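Local coordinates for protein MTH0777 (Methanothermobacter thermautotrophicus, PDB 1KJN) that is of unknown function and belongs to the DUF1890 family, with a parallel beta sheet flanked by helices and two copies in its assembly, at residues V41-P45 with A46-L50. Numbering follows the deposited sequence.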
loop_
_atom_site.group_PDB
_atom_site.type_symbol
_atom_site.label_atom_id
_atom_site.label_comp_id
_atom_site.label_asym_id
_atom_site.label_seq_id
_atom_site.Cartn_x
_atom_site.Cartn_y
_atom_site.Cartn_z
ATOM N N VAL A 41 -1.698 14.990 -2.596
ATOM C CA VAL A 41 -0.792 13.968 -3.118
ATOM C C VAL A 41 -0.763 14.093 -4.646
ATOM O O VAL A 41 -1.821 14.212 -5.290
ATOM C CB VAL A 41 -1.267 12.539 -2.748
ATOM C CG1 VAL A 41 -0.361 11.501 -3.390
ATOM C CG2 VAL A 41 -1.295 12.347 -1.220
ATOM N N THR A 42 0.429 14.057 -5.230
ATOM C CA THR A 42 0.543 14.153 -6.684
ATOM C C THR A 42 1.500 13.074 -7.178
ATOM O O THR A 42 2.558 12.862 -6.585
ATOM C CB THR A 42 1.022 15.569 -7.139
ATOM O OG1 THR A 42 1.043 15.630 -8.570
ATOM C CG2 THR A 42 2.427 15.887 -6.598
ATOM N N ALA A 43 1.099 12.362 -8.233
ATOM C CA ALA A 43 1.896 11.274 -8.785
ATOM C C ALA A 43 1.313 10.774 -10.114
ATOM O O ALA A 43 0.347 11.354 -10.633
ATOM C CB ALA A 43 1.948 10.126 -7.785
ATOM N N ASN A 44 1.916 9.707 -10.653
ATOM C CA ASN A 44 1.491 9.115 -11.920
ATOM C C ASN A 44 0.208 8.312 -11.701
ATOM O O ASN A 44 -0.124 7.984 -10.571
ATOM C CB ASN A 44 2.638 8.284 -12.582
ATOM C CG ASN A 44 2.864 6.880 -11.942
ATOM O OD1 ASN A 44 2.214 6.501 -10.968
ATOM N ND2 ASN A 44 3.797 6.107 -12.525
ATOM N N PRO A 45 -0.522 7.986 -12.779
ATOM C CA PRO A 45 -1.772 7.225 -12.653
ATOM C C PRO A 45 -1.729 5.991 -11.753
ATOM O O PRO A 45 -2.552 5.854 -10.857
ATOM C CB PRO A 45 -2.104 6.873 -14.105
ATOM C CG PRO A 45 -1.613 8.104 -14.849
ATOM C CD PRO A 45 -0.244 8.304 -14.197
ATOM N N ALA A 46 -0.772 5.102 -11.979
ATOM C CA ALA A 46 -0.676 3.895 -11.161
ATOM C C ALA A 46 -0.572 4.252 -9.672
ATOM O O ALA A 46 -1.357 3.785 -8.857
ATOM C CB ALA A 46 0.522 3.064 -11.599
ATOM N N ALA A 47 0.362 5.132 -9.347
ATOM C CA ALA A 47 0.569 5.559 -7.969
ATOM C C ALA A 47 -0.709 6.131 -7.317
ATOM O O ALA A 47 -1.079 5.706 -6.215
ATOM C CB ALA A 47 1.725 6.572 -7.907
ATOM N N LEU A 48 -1.385 7.066 -8.001
ATOM C CA LEU A 48 -2.610 7.667 -7.465
ATOM C C LEU A 48 -3.685 6.628 -7.243
ATOM O O LEU A 48 -4.438 6.702 -6.257
ATOM C CB LEU A 48 -3.124 8.792 -8.391
ATOM C CG LEU A 48 -2.778 10.236 -7.944
ATOM C CD1 LEU A 48 -1.407 10.320 -7.355
ATOM C CD2 LEU A 48 -2.946 11.250 -9.071
ATOM N N ARG A 49 -3.773 5.655 -8.155
ATOM C CA ARG A 49 -4.782 4.600 -8.019
ATOM C C ARG A 49 -4.491 3.713 -6.825
ATOM O O ARG A 49 -5.411 3.189 -6.213
ATOM C CB ARG A 49 -4.912 3.727 -9.277
ATOM C CG ARG A 49 -5.332 4.468 -10.532
ATOM C CD ARG A 49 -5.856 3.518 -11.602
ATOM N NE ARG A 49 -7.181 3.051 -11.219
ATOM C CZ ARG A 49 -8.328 3.570 -11.661
ATOM N NH1 ARG A 49 -8.328 4.571 -12.532
ATOM N NH2 ARG A 49 -9.483 3.154 -11.146
ATOM N N LEU A 50 -3.213 3.513 -6.514
ATOM C CA LEU A 50 -2.860 2.668 -5.373
ATOM C C LEU A 50 -3.271 3.336 -4.069
ATOM O O LEU A 50 -3.814 2.682 -3.164
ATOM C CB LEU A 50 -1.368 2.336 -5.370
ATOM C CG LEU A 50 -0.965 1.282 -6.410
ATOM C CD1 LEU A 50 0.547 1.162 -6.500
ATOM C CD2 LEU A 50 -1.596 -0.051 -6.054
#
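Asn44 OD1 accepts from Ala47 N at 2.8 Å, with an N-H...O angle of 163°. This is an N-cap: Asn44 sits just before helix 45-54 and ties down an N-H of its first turn. It lies where the chain passes from strand 38-43 into the helix of a beta-alpha-beta unit that goes on to strand 63-66. With CG between the backbone N and the carbonyl carbon (chi1 77°), the Asn44 amide turns toward the helix start and brings OD1 to Ala47 N. Asn44 OD1 also lies 3.1 Å from Ala47 CB. Replacing Asn44 by alanine removes OD1 and would probably leave the Ala47 N-H without its capping acceptor, with the start of the helix less well held.

Backbone bonds then start the helix. Leu48 N donates to Asn44 O at 3.0 Å, almost straight. Arg49 N donates to Pro45 O, the next bond in the helical series.

Under the cap, Ala43 CB meets Ala47 CB at 3.6 Å, methyl to methyl. The axes of strand 41-43 and helix 46-50 make 143° between their N-to-C directions. Val65 and Met11 belong to the neighbouring strands that bond to strand 38-43. On the helix, Ala46 packs on His140 of the second subunit. Leu48 leans over the strand end, with Val41 CG1 a looser neighbour. Leu48 CD1 presses on Ala43 CB at 3.4 Å, tighter than usual van der Waals contact.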